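Local coordinates for protein tyrocidine synthase 2 (Brevibacillus parabrevis, PDB 6TA8) that is a condensation-domain protein, folded as two alpha/beta lobes, that forms part of a large modular synthase, at residues L285-K290 and E334-L339; Y273-N278 and Y341-T346; A148-K153 and H157-I162. All blocks are in the same frame, centred on the assembly; numbering follows the deposited sequence.

Interaction 1. Residues L285-K290 and E334-L339; sequences LGLAVK and EKAEDL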
ATOM      1  N   LEU A 285      -2.380 -18.695   4.139  1.00 50.40           N
ATOM      2  CA  LEU A 285      -3.636 -17.952   4.147  1.00 49.87           C
ATOM      3  C   LEU A 285      -4.780 -18.796   3.599  1.00 53.38           C
ATOM      4  O   LEU A 285      -5.894 -18.764   4.136  1.00 53.17           O
ATOM      5  CB  LEU A 285      -3.489 -16.662   3.341  1.00 53.06           C
ATOM      6  CG  LEU A 285      -4.740 -15.791   3.225  1.00 43.76           C
ATOM      7  CD1 LEU A 285      -5.231 -15.375   4.603  1.00 51.17           C
ATOM      8  CD2 LEU A 285      -4.468 -14.574   2.357  1.00 38.27           C
ATOM      9  N   GLY A 286      -4.528 -19.552   2.529  1.00 56.02           N
ATOM     10  CA  GLY A 286      -5.568 -20.403   1.976  1.00 53.43           C
ATOM     11  C   GLY A 286      -6.010 -21.486   2.941  1.00 55.93           C
ATOM     12  O   GLY A 286      -7.203 -21.766   3.071  1.00 62.54           O
ATOM     13  N   LEU A 287      -5.052 -22.108   3.634  1.00 53.16           N
ATOM     14  CA  LEU A 287      -5.400 -23.117   4.626  1.00 55.03           C
ATOM     15  C   LEU A 287      -6.110 -22.503   5.823  1.00 54.29           C
ATOM     16  O   LEU A 287      -6.943 -23.164   6.454  1.00 54.54           O
ATOM     17  CB  LEU A 287      -4.147 -23.861   5.082  1.00 58.03           C
ATOM     18  CG  LEU A 287      -3.219 -24.354   3.974  1.00 58.39           C
ATOM     19  CD1 LEU A 287      -1.944 -24.909   4.575  1.00 63.43           C
ATOM     20  CD2 LEU A 287      -3.911 -25.397   3.115  1.00 52.78           C
ATOM     21  N   ALA A 288      -5.794 -21.250   6.154  1.00 59.37           N
ATOM     22  CA  ALA A 288      -6.466 -20.581   7.262  1.00 52.47           C
ATOM     23  C   ALA A 288      -7.946 -20.381   6.962  1.00 51.49           C
ATOM     24  O   ALA A 288      -8.805 -20.688   7.797  1.00 58.96           O
ATOM     25  CB  ALA A 288      -5.788 -19.244   7.558  1.00 50.48           C
ATOM     26  N   VAL A 289      -8.263 -19.873   5.768  1.00 55.29           N
ATOM     27  CA  VAL A 289      -9.658 -19.693   5.375  1.00 52.54           C
ATOM     28  C   VAL A 289     -10.374 -21.035   5.301  1.00 58.49           C
ATOM     29  O   VAL A 289     -11.579 -21.123   5.569  1.00 60.34           O
ATOM     30  CB  VAL A 289      -9.738 -18.931   4.036  1.00 54.69           C
ATOM     31  CG1 VAL A 289     -11.186 -18.684   3.639  1.00 49.05           C
ATOM     32  CG2 VAL A 289      -8.976 -17.617   4.125  1.00 46.19           C
ATOM     33  N   LYS A 290      -9.651 -22.101   4.950  1.00 61.01           N
ATOM     34  CA  LYS A 290     -10.261 -23.426   4.893  1.00 62.01           C
ATOM     35  C   LYS A 290     -10.663 -23.907   6.282  1.00 56.45           C
ATOM     36  O   LYS A 290     -11.778 -24.400   6.480  1.00 60.37           O
ATOM     37  CB  LYS A 290      -9.302 -24.418   4.234  1.00 56.69           C
ATOM     38  CG  LYS A 290      -9.820 -25.845   4.195  1.00 56.55           C
ATOM     39  CD  LYS A 290      -8.827 -26.777   3.521  1.00 67.91           C
ATOM     40  CE  LYS A 290      -9.319 -28.215   3.540  1.00 69.14           C
ATOM     41  NZ  LYS A 290     -10.625 -28.365   2.840  1.00 67.14           N
ATOM     42  N   GLU A 334      -7.915 -27.784  -2.418  1.00 80.54           N
ATOM     43  CA  GLU A 334      -8.507 -29.076  -2.757  1.00 80.68           C
ATOM     44  C   GLU A 334      -7.953 -30.197  -1.887  1.00 83.78           C
ATOM     45  O   GLU A 334      -8.703 -31.075  -1.443  1.00 91.23           O
ATOM     46  CB  GLU A 334      -8.275 -29.379  -4.237  1.00 92.24           C
ATOM     47  CG  GLU A 334      -8.784 -30.739  -4.690  1.00 95.35           C
ATOM     48  CD  GLU A 334      -8.453 -31.028  -6.141  1.00104.58           C
ATOM     49  OE1 GLU A 334      -7.744 -30.209  -6.765  1.00106.06           O
ATOM     50  OE2 GLU A 334      -8.899 -32.074  -6.659  1.00107.82           O
ATOM     51  N   LYS A 335      -6.647 -30.188  -1.632  1.00 81.60           N
ATOM     52  CA  LYS A 335      -6.004 -31.222  -0.819  1.00 87.25           C
ATOM     53  C   LYS A 335      -4.975 -30.540   0.079  1.00 85.25           C
ATOM     54  O   LYS A 335      -3.838 -30.299  -0.340  1.00 83.01           O
ATOM     55  CB  LYS A 335      -5.365 -32.294  -1.697  1.00 92.21           C
ATOM     56  CG  LYS A 335      -5.290 -33.668  -1.050  1.00 91.66           C
ATOM     57  CD  LYS A 335      -6.529 -34.500  -1.354  1.00 90.34           C
ATOM     58  CE  LYS A 335      -6.235 -35.582  -2.383  1.00 85.80           C
ATOM     59  NZ  LYS A 335      -7.429 -36.430  -2.662  1.00 84.86           N
ATOM     60  N   ALA A 336      -5.377 -30.242   1.316  1.00 86.54           N
ATOM     61  CA  ALA A 336      -4.545 -29.509   2.263  1.00 79.66           C
ATOM     62  C   ALA A 336      -3.655 -30.405   3.112  1.00 80.78           C
ATOM     63  O   ALA A 336      -2.833 -29.888   3.877  1.00 81.39           O
ATOM     64  CB  ALA A 336      -5.424 -28.660   3.187  1.00 82.76           C
ATOM     65  N   GLU A 337      -3.798 -31.728   3.001  1.00 84.50           N
ATOM     66  CA  GLU A 337      -2.984 -32.637   3.800  1.00 86.40           C
ATOM     67  C   GLU A 337      -1.528 -32.613   3.353  1.00 91.89           C
ATOM     68  O   GLU A 337      -0.615 -32.597   4.188  1.00 90.76           O
ATOM     69  CB  GLU A 337      -3.542 -34.060   3.716  1.00 84.43           C
ATOM     70  CG  GLU A 337      -5.070 -34.182   3.742  1.00 92.57           C
ATOM     71  CD  GLU A 337      -5.728 -33.837   2.415  1.00 93.43           C
ATOM     72  OE1 GLU A 337      -5.607 -32.675   1.981  1.00 92.42           O
ATOM     73  OE2 GLU A 337      -6.360 -34.726   1.808  1.00 99.67           O
ATOM     74  N   ASP A 338      -1.293 -32.610   2.042  1.00 89.03           N
ATOM     75  CA  ASP A 338       0.059 -32.619   1.483  1.00 87.46           C
ATOM     76  C   ASP A 338       0.551 -31.180   1.411  1.00 80.26           C
ATOM     77  O   ASP A 338       0.300 -30.460   0.443  1.00 80.16           O
ATOM     78  CB  ASP A 338       0.065 -33.290   0.115  1.00 91.03           C
ATOM     79  CG  ASP A 338       1.439 -33.795  -0.283  1.00 87.38           C
ATOM     80  OD1 ASP A 338       2.437 -33.353   0.323  1.00 83.76           O
ATOM     81  OD2 ASP A 338       1.520 -34.633  -1.204  1.00 96.77           O
ATOM     82  N   LEU A 339       1.262 -30.755   2.454  1.00 82.72           N
ATOM     83  CA  LEU A 339       1.826 -29.410   2.506  1.00 80.55           C
ATOM     84  C   LEU A 339       2.917 -29.218   1.453  1.00 76.65           C
ATOM     85  O   LEU A 339       2.980 -28.143   0.841  1.00 71.66           O
ATOM     86  CB  LEU A 339       2.369 -29.100   3.904  1.00 70.99           C
ATOM     87  CG  LEU A 339       2.094 -27.677   4.393  1.00 71.91           C
ATOM     88  CD1 LEU A 339       0.600 -27.446   4.508  1.00 64.04           C
ATOM     89  CD2 LEU A 339       2.787 -27.409   5.721  1.00 68.25           C
TER
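Leu287 and Ala336 mark the closest backbone approach, their CA atoms 6.9 Å apart, where helix 277-293 passes the irregular segment that leads into helix 339-351. The gap is wide enough for side chains to mediate the contact, and it is bridged by carbon alone. Leu287 serves both ends of it with a forked tip. CG stands beside the backbone N (chi1 -48°), and from there CD2 meets Ala336 CB at 3.6 Å while CD1 turns the other way to Leu339 CD1, also at 3.6 Å. Ala336 suits its place because its single methyl points at the helix and fits between Leu287 CD2 and the shaft of Lys290, one turn on. Lys290 lies extended alongside it, with CD 3.9 Å from Ala336 CB. Only at chi4 (60°) does the lysine bend, and its NZ is hydrogen-bonded to Asn296 OD1, so an aliphatic shaft packs while the charged end stays paired with a polar group. Asp338 is the N-cap of helix 339-351, its OD1 accepting a weak bond from Tyr341 N. Helix 445-466 packs against both leucines, Leu287 touching His458 and Leu339 touching Ile462, so three helices converge in the lobe built on the six-stranded sheet.

Interaction 2. Residues Y273-N278 and Y341-T346; sequences YHTEMN and YQIKQT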
ATOM      1  N   TYR A 273      12.322 -24.978  -1.012  1.00 98.58           N
ATOM      2  CA  TYR A 273      11.441 -24.933  -2.169  1.00 94.93           C
ATOM      3  C   TYR A 273      11.816 -23.813  -3.130  1.00 95.42           C
ATOM      4  O   TYR A 273      11.192 -23.688  -4.189  1.00 94.36           O
ATOM      5  CB  TYR A 273       9.983 -24.762  -1.723  1.00 88.34           C
ATOM      6  CG  TYR A 273       9.399 -25.963  -1.013  1.00 85.28           C
ATOM      7  CD1 TYR A 273       9.565 -26.133   0.355  1.00 83.56           C
ATOM      8  CD2 TYR A 273       8.672 -26.919  -1.710  1.00 84.41           C
ATOM      9  CE1 TYR A 273       9.029 -27.228   1.008  1.00 79.33           C
ATOM     10  CE2 TYR A 273       8.133 -28.016  -1.065  1.00 85.95           C
ATOM     11  CZ  TYR A 273       8.314 -28.165   0.294  1.00 84.42           C
ATOM     12  OH  TYR A 273       7.779 -29.256   0.940  1.00 88.02           O
ATOM     13  N   HIS A 274      12.826 -23.017  -2.789  1.00 94.98           N
ATOM     14  CA  HIS A 274      13.220 -21.815  -3.525  1.00 94.78           C
ATOM     15  C   HIS A 274      11.999 -20.973  -3.887  1.00 91.53           C
ATOM     16  O   HIS A 274      11.694 -20.712  -5.050  1.00 90.85           O
ATOM     17  CB  HIS A 274      14.053 -22.165  -4.755  1.00 94.14           C
ATOM     18  CG  HIS A 274      15.514 -21.879  -4.584  1.00 99.92           C
ATOM     19  ND1 HIS A 274      16.027 -20.600  -4.606  1.00100.09           N
ATOM     20  CD2 HIS A 274      16.565 -22.703  -4.368  1.00102.22           C
ATOM     21  CE1 HIS A 274      17.335 -20.649  -4.419  1.00102.19           C
ATOM     22  NE2 HIS A 274      17.687 -21.914  -4.272  1.00100.35           N
ATOM     23  N   THR A 275      11.296 -20.554  -2.840  1.00 89.40           N
ATOM     24  CA  THR A 275      10.119 -19.714  -2.954  1.00 81.86           C
ATOM     25  C   THR A 275      10.490 -18.262  -2.677  1.00 72.24           C
ATOM     26  O   THR A 275      11.657 -17.908  -2.491  1.00 80.37           O
ATOM     27  CB  THR A 275       9.029 -20.182  -1.984  1.00 77.48           C
ATOM     28  OG1 THR A 275       9.575 -20.268  -0.661  1.00 75.84           O
ATOM     29  CG2 THR A 275       8.495 -21.542  -2.396  1.00 77.37           C
ATOM     30  N   GLU A 276       9.476 -17.410  -2.655  1.00 66.54           N
ATOM     31  CA  GLU A 276       9.598 -16.040  -2.188  1.00 68.76           C
ATOM     32  C   GLU A 276       8.619 -15.832  -1.038  1.00 68.02           C
ATOM     33  O   GLU A 276       7.908 -16.753  -0.627  1.00 60.06           O
ATOM     34  CB  GLU A 276       9.357 -15.047  -3.330  1.00 67.60           C
ATOM     35  CG  GLU A 276      10.163 -15.336  -4.596  1.00 74.57           C
ATOM     36  CD  GLU A 276      11.633 -14.954  -4.476  1.00 87.62           C
ATOM     37  OE1 GLU A 276      12.082 -14.598  -3.366  1.00 87.75           O
ATOM     38  OE2 GLU A 276      12.344 -15.012  -5.503  1.00 79.92           O
ATOM     39  N   MET A 277       8.589 -14.606  -0.513  1.00 68.38           N
ATOM     40  CA  MET A 277       7.756 -14.328   0.653  1.00 57.99           C
ATOM     41  C   MET A 277       6.277 -14.533   0.346  1.00 53.10           C
ATOM     42  O   MET A 277       5.540 -15.101   1.160  1.00 53.59           O
ATOM     43  CB  MET A 277       8.003 -12.907   1.150  1.00 61.34           C
ATOM     44  CG  MET A 277       7.127 -12.518   2.322  1.00 63.92           C
ATOM     45  SD  MET A 277       7.591 -13.380   3.833  1.00 69.14           S
ATOM     46  CE  MET A 277       9.273 -12.802   4.033  1.00 70.34           C
ATOM     47  N   ASN A 278       5.826 -14.080  -0.824  1.00 59.79           N
ATOM     48  CA  ASN A 278       4.408 -14.152  -1.157  1.00 59.54           C
ATOM     49  C   ASN A 278       3.916 -15.583  -1.329  1.00 59.25           C
ATOM     50  O   ASN A 278       2.712 -15.828  -1.201  1.00 57.10           O
ATOM     51  CB  ASN A 278       4.127 -13.346  -2.425  1.00 59.32           C
ATOM     52  CG  ASN A 278       3.871 -11.879  -2.138  1.00 62.52           C
ATOM     53  OD1 ASN A 278       3.040 -11.537  -1.296  1.00 55.80           O
ATOM     54  ND2 ASN A 278       4.588 -11.003  -2.833  1.00 61.89           N
ATOM     55  N   TYR A 341       2.900 -30.636  -1.506  1.00 78.49           N
ATOM     56  CA  TYR A 341       2.094 -30.423  -2.703  1.00 76.98           C
ATOM     57  C   TYR A 341       1.328 -29.108  -2.636  1.00 72.77           C
ATOM     58  O   TYR A 341       1.028 -28.513  -3.677  1.00 70.95           O
ATOM     59  CB  TYR A 341       1.137 -31.601  -2.900  1.00 77.36           C
ATOM     60  CG  TYR A 341       0.035 -31.367  -3.909  1.00 77.10           C
ATOM     61  CD1 TYR A 341       0.293 -31.413  -5.273  1.00 77.71           C
ATOM     62  CD2 TYR A 341      -1.267 -31.113  -3.497  1.00 81.76           C
ATOM     63  CE1 TYR A 341      -0.713 -31.205  -6.197  1.00 80.85           C
ATOM     64  CE2 TYR A 341      -2.279 -30.903  -4.414  1.00 80.85           C
ATOM     65  CZ  TYR A 341      -1.998 -30.951  -5.762  1.00 77.32           C
ATOM     66  OH  TYR A 341      -3.002 -30.743  -6.679  1.00 79.67           O
ATOM     67  N   GLN A 342       1.016 -28.631  -1.427  1.00 70.70           N
ATOM     68  CA  GLN A 342       0.277 -27.380  -1.289  1.00 66.57           C
ATOM     69  C   GLN A 342       1.154 -26.179  -1.619  1.00 65.11           C
ATOM     70  O   GLN A 342       0.722 -25.264  -2.330  1.00 63.89           O
ATOM     71  CB  GLN A 342      -0.284 -27.257   0.126  1.00 67.45           C
ATOM     72  CG  GLN A 342      -1.298 -26.139   0.296  1.00 60.48           C
ATOM     73  CD  GLN A 342      -2.644 -26.479  -0.310  1.00 62.35           C
ATOM     74  OE1 GLN A 342      -3.052 -27.639  -0.329  1.00 61.24           O
ATOM     75  NE2 GLN A 342      -3.344 -25.466  -0.809  1.00 62.79           N
ATOM     76  N   ILE A 343       2.388 -26.160  -1.107  1.00 62.03           N
ATOM     77  CA  ILE A 343       3.289 -25.044  -1.383  1.00 64.22           C
ATOM     78  C   ILE A 343       3.660 -25.007  -2.861  1.00 66.74           C
ATOM     79  O   ILE A 343       3.664 -23.941  -3.485  1.00 68.55           O
ATOM     80  CB  ILE A 343       4.537 -25.130  -0.486  1.00 60.82           C
ATOM     81  CG1 ILE A 343       4.130 -25.141   0.989  1.00 64.30           C
ATOM     82  CG2 ILE A 343       5.478 -23.966  -0.764  1.00 62.40           C
ATOM     83  CD1 ILE A 343       5.279 -25.405   1.934  1.00 70.83           C
ATOM     84  N   LYS A 344       3.975 -26.165  -3.447  1.00 63.87           N
ATOM     85  CA  LYS A 344       4.273 -26.204  -4.875  1.00 68.33           C
ATOM     86  C   LYS A 344       3.061 -25.810  -5.711  1.00 61.45           C
ATOM     87  O   LYS A 344       3.219 -25.248  -6.800  1.00 61.92           O
ATOM     88  CB  LYS A 344       4.761 -27.593  -5.278  1.00 72.69           C
ATOM     89  CG  LYS A 344       5.983 -28.076  -4.513  1.00 80.01           C
ATOM     90  CD  LYS A 344       6.385 -29.469  -4.961  1.00 85.79           C
ATOM     91  CE  LYS A 344       7.699 -29.891  -4.332  1.00 86.80           C
ATOM     92  NZ  LYS A 344       8.389 -30.933  -5.138  1.00 82.94           N
ATOM     93  N   GLN A 345       1.852 -26.094  -5.222  1.00 68.41           N
ATOM     94  CA  GLN A 345       0.647 -25.695  -5.943  1.00 67.30           C
ATOM     95  C   GLN A 345       0.527 -24.178  -6.003  1.00 66.60           C
ATOM     96  O   GLN A 345       0.256 -23.605  -7.064  1.00 73.82           O
ATOM     97  CB  GLN A 345      -0.582 -26.310  -5.277  1.00 64.84           C
ATOM     98  CG  GLN A 345      -1.891 -25.630  -5.630  1.00 68.60           C
ATOM     99  CD  GLN A 345      -2.585 -26.287  -6.801  1.00 74.37           C
ATOM    100  OE1 GLN A 345      -2.338 -27.453  -7.108  1.00 82.44           O
ATOM    101  NE2 GLN A 345      -3.464 -25.543  -7.461  1.00 75.26           N
ATOM    102  N   THR A 346       0.735 -23.507  -4.867  1.00 66.70           N
ATOM    103  CA  THR A 346       0.610 -22.054  -4.831  1.00 64.14           C
ATOM    104  C   THR A 346       1.810 -21.377  -5.482  1.00 63.01           C
ATOM    105  O   THR A 346       1.653 -20.376  -6.191  1.00 60.01           O
ATOM    106  CB  THR A 346       0.438 -21.587  -3.384  1.00 61.05           C
ATOM    107  OG1 THR A 346      -0.827 -22.038  -2.887  1.00 59.30           O
ATOM    108  CG2 THR A 346       0.499 -20.067  -3.291  1.00 59.15           C
TER
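Ile343 and Lys344, neighbours on helix 339-351, meet the ring of Tyr273 from two directions, one over a face and the other at the edge. The segment 341-346 starts with Tyr341, whose side chain points away from 273-278; its O takes the helical bond from Gln345 N at 3.0 Å. Gln342 faces a different neighbour, lying against Thr283 of helix 277-293, and its NE2 is hydrogen-bonded to Asp332 O. Ile343 comes next and points toward 273-278. Its CD1 sits 4.2 Å above the plane of the Tyr273 ring, displaced toward the rim, and the nearest ring atom, CE1, is 4.3 Å from CD1. The second branch, CG2, meets the methyl CG2 of Thr275 at 4.2 Å, so a branched residue can cover both ring and threonine at once. Here helix 339-351 packs on the short connection leading into helix 277-293, in the lobe built on the six-stranded sheet: His274, with positive phi, is the first residue to leave the helical conformation, and Glu276 is the N-cap of helix 277-293. The ring is further fixed by Tyr273 OH, hydrogen-bonded to His465 NE2 on helix 445-466, the helix that also touches Ile343 through Ile462 and Cys466. Lys344 follows, with CG beside its backbone N (chi1 -57°) and the chain extended beyond. That shape carries it across the tyrosine at about a right angle. CE lies near the ring plane, 3.8 Å from Tyr273 CE2, and CG is 4.1 Å from Tyr273 CD2, a lysine using its methylenes at the exposed border. One turn beyond Gln342, Thr346 N donates its hydrogen to Gln342 O at 3.1 Å, and its side chain packs on Thr283.

Interaction 3. Residues A148-K153 and H157-I162; sequences ALFATK and HLLVAI
Ala148-Leu159 and Phe150-His157 are antiparallel hydrogen-bonded pairs, flanking the non-hydrogen-bonded pair Leu149-Leu158, between strands whose directions differ by 163°. Each outer pair exchanges two bonds; that from Phe150 N to His157 O (2.6 Å) is almost straight, 179° at the hydrogen and nearly along the C=O axis. Phe150 and Leu159 lie side by side on one face, with Leu159 CB in the plane of the phenyl ring, 3.9 Å from Phe150 CE2. Ala148 is small, which suits the close packing of helix 122-134 on this face, where Ile133 touches it. The strands form a beta hairpin inside the mixed five-stranded sheet of one lobe, and the second strand runs on toward the HHxxxDG motif of condensation domains. On the opposite face Leu158 CG lies anti to its backbone N (chi1 -171°), the placing from which CD1 reaches Leu149 CB at 4.0 Å, and helix 169-187 covers Leu158 through Phe179. Near the turn, Thr152 OG1 faces the edge of the His157 ring, 3.8 Å from CD2; it is hydrogen-bonded instead to Asp154 OD1 and Gly155 O. The buried imidazole of His157 has its ND1 hydrogen-bonded to Ser403 OG.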
ATOM      1  N   ALA A 148       3.925  17.843  10.337  1.00 47.85           N
ATOM      2  CA  ALA A 148       3.611  18.331  11.673  1.00 50.75           C
ATOM      3  C   ALA A 148       4.737  17.964  12.624  1.00 49.97           C
ATOM      4  O   ALA A 148       5.155  16.803  12.678  1.00 54.65           O
ATOM      5  CB  ALA A 148       2.285  17.756  12.177  1.00 44.87           C
ATOM      6  N   LEU A 149       5.222  18.951  13.372  1.00 47.28           N
ATOM      7  CA  LEU A 149       6.294  18.762  14.340  1.00 50.36           C
ATOM      8  C   LEU A 149       5.728  18.952  15.741  1.00 51.60           C
ATOM      9  O   LEU A 149       5.202  20.023  16.062  1.00 52.21           O
ATOM     10  CB  LEU A 149       7.441  19.739  14.083  1.00 52.11           C
ATOM     11  CG  LEU A 149       8.580  19.741  15.105  1.00 53.04           C
ATOM     12  CD1 LEU A 149       9.229  18.367  15.194  1.00 54.60           C
ATOM     13  CD2 LEU A 149       9.610  20.803  14.754  1.00 44.41           C
ATOM     14  N   PHE A 150       5.831  17.913  16.566  1.00 50.14           N
ATOM     15  CA  PHE A 150       5.349  17.937  17.943  1.00 57.82           C
ATOM     16  C   PHE A 150       6.554  17.870  18.873  1.00 59.61           C
ATOM     17  O   PHE A 150       7.181  16.814  19.010  1.00 58.29           O
ATOM     18  CB  PHE A 150       4.386  16.781  18.209  1.00 60.33           C
ATOM     19  CG  PHE A 150       3.217  16.734  17.266  1.00 57.83           C
ATOM     20  CD1 PHE A 150       2.065  17.456  17.530  1.00 53.75           C
ATOM     21  CD2 PHE A 150       3.269  15.961  16.117  1.00 46.94           C
ATOM     22  CE1 PHE A 150       0.989  17.413  16.666  1.00 46.32           C
ATOM     23  CE2 PHE A 150       2.195  15.913  15.249  1.00 46.71           C
ATOM     24  CZ  PHE A 150       1.055  16.639  15.523  1.00 48.00           C
ATOM     25  N   ALA A 151       6.873  18.993  19.510  1.00 60.84           N
ATOM     26  CA  ALA A 151       8.005  19.074  20.425  1.00 62.26           C
ATOM     27  C   ALA A 151       7.522  18.834  21.850  1.00 65.87           C
ATOM     28  O   ALA A 151       6.711  19.604  22.373  1.00 76.31           O
ATOM     29  CB  ALA A 151       8.695  20.433  20.312  1.00 65.15           C
ATOM     30  N   THR A 152       8.020  17.772  22.472  1.00 68.81           N
ATOM     31  CA  THR A 152       7.702  17.436  23.854  1.00 69.75           C
ATOM     32  C   THR A 152       8.979  17.445  24.687  1.00 75.91           C
ATOM     33  O   THR A 152      10.068  17.760  24.199  1.00 81.20           O
ATOM     34  CB  THR A 152       7.001  16.076  23.945  1.00 72.52           C
ATOM     35  OG1 THR A 152       7.809  15.075  23.314  1.00 72.39           O
ATOM     36  CG2 THR A 152       5.641  16.131  23.266  1.00 69.83           C
ATOM     37  N   LYS A 153       8.837  17.092  25.967  1.00 71.81           N
ATOM     38  CA  LYS A 153       9.983  17.094  26.866  1.00 75.70           C
ATOM     39  C   LYS A 153      10.914  15.913  26.625  1.00 75.00           C
ATOM     40  O   LYS A 153      12.064  15.946  27.074  1.00 73.50           O
ATOM     41  CB  LYS A 153       9.510  17.095  28.320  1.00 73.72           C
ATOM     42  CG  LYS A 153       8.547  15.969  28.659  1.00 78.35           C
ATOM     43  CD  LYS A 153       7.961  16.138  30.052  1.00 74.56           C
ATOM     44  CE  LYS A 153       6.954  15.043  30.364  1.00 72.76           C
ATOM     45  NZ  LYS A 153       6.326  15.236  31.699  1.00 76.49           N
ATOM     46  N   HIS A 157       8.482  14.800  17.871  1.00 60.54           N
ATOM     47  CA  HIS A 157       7.762  13.888  16.992  1.00 54.57           C
ATOM     48  C   HIS A 157       7.422  14.609  15.694  1.00 55.41           C
ATOM     49  O   HIS A 157       6.957  15.753  15.719  1.00 57.50           O
ATOM     50  CB  HIS A 157       6.487  13.372  17.661  1.00 55.95           C
ATOM     51  CG  HIS A 157       6.729  12.643  18.945  1.00 55.85           C
ATOM     52  ND1 HIS A 157       7.016  11.296  18.993  1.00 59.57           N
ATOM     53  CD2 HIS A 157       6.724  13.072  20.230  1.00 58.59           C
ATOM     54  CE1 HIS A 157       7.179  10.927  20.251  1.00 59.91           C
ATOM     55  NE2 HIS A 157       7.007  11.985  21.021  1.00 53.68           N
ATOM     56  N   LEU A 158       7.656  13.941  14.566  1.00 59.03           N
ATOM     57  CA  LEU A 158       7.427  14.519  13.245  1.00 53.51           C
ATOM     58  C   LEU A 158       6.424  13.652  12.497  1.00 54.41           C
ATOM     59  O   LEU A 158       6.711  12.492  12.182  1.00 55.89           O
ATOM     60  CB  LEU A 158       8.734  14.642  12.466  1.00 52.83           C
ATOM     61  CG  LEU A 158       8.652  15.436  11.160  1.00 54.01           C
ATOM     62  CD1 LEU A 158       8.330  16.896  11.440  1.00 46.43           C
ATOM     63  CD2 LEU A 158       9.943  15.308  10.366  1.00 55.00           C
ATOM     64  N   LEU A 159       5.254  14.215  12.211  1.00 48.75           N
ATOM     65  CA  LEU A 159       4.209  13.532  11.461  1.00 38.70           C
ATOM     66  C   LEU A 159       4.258  13.976  10.006  1.00 47.39           C
ATOM     67  O   LEU A 159       4.356  15.175   9.721  1.00 54.29           O
ATOM     68  CB  LEU A 159       2.832  13.826  12.057  1.00 45.14           C
ATOM     69  CG  LEU A 159       1.616  13.334  11.269  1.00 42.77           C
ATOM     70  CD1 LEU A 159       1.599  11.814  11.197  1.00 42.48           C
ATOM     71  CD2 LEU A 159       0.332  13.858  11.889  1.00 40.21           C
ATOM     72  N   VAL A 160       4.198  13.012   9.091  1.00 43.40           N
ATOM     73  CA  VAL A 160       4.229  13.271   7.653  1.00 43.71           C
ATOM     74  C   VAL A 160       3.049  12.527   7.042  1.00 46.45           C
ATOM     75  O   VAL A 160       3.106  11.307   6.854  1.00 48.78           O
ATOM     76  CB  VAL A 160       5.549  12.838   7.006  1.00 43.31           C
ATOM     77  CG1 VAL A 160       5.522  13.122   5.513  1.00 44.02           C
ATOM     78  CG2 VAL A 160       6.726  13.543   7.667  1.00 46.66           C
ATOM     79  N   ALA A 161       1.979  13.253   6.729  1.00 45.20           N
ATOM     80  CA  ALA A 161       0.770  12.678   6.156  1.00 38.86           C
ATOM     81  C   ALA A 161       0.629  13.128   4.709  1.00 34.40           C
ATOM     82  O   ALA A 161       0.682  14.328   4.419  1.00 38.68           O
ATOM     83  CB  ALA A 161      -0.466  13.084   6.960  1.00 42.59           C
ATOM     84  N   ILE A 162       0.455  12.166   3.806  1.00 41.98           N
ATOM     85  CA  ILE A 162       0.328  12.429   2.379  1.00 37.96           C
ATOM     86  C   ILE A 162      -0.870  11.656   1.848  1.00 39.82           C
ATOM     87  O   ILE A 162      -1.067  10.486   2.194  1.00 39.39           O
ATOM     88  CB  ILE A 162       1.606  12.036   1.605  1.00 32.44           C
ATOM     89  CG1 ILE A 162       2.845  12.650   2.260  1.00 35.75           C
ATOM     90  CG2 ILE A 162       1.507  12.472   0.154  1.00 32.72           C
ATOM     91  CD1 ILE A 162       4.136  12.259   1.588  1.00 41.16           C
TER

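How the interactions relate
Interaction 3 comes first along the chain and is complete before the other two begin. It belongs to the five-stranded sheet, on the far side of the chain's centre from interactions 1 and 2, whose centres lie about 44 and 42 Å from its own. Interactions 1 and 2 are close neighbours, about 13 Å between centres, and both involve helix 277-293. The span between the segments of interaction 1 falls within that of interaction 2. They also touch: Gln342 lies against Leu287, with CD 3.8 Å from Leu287 CD2. Both lie among the helices of one lobe, while interaction 3 lies in the sheet of the other.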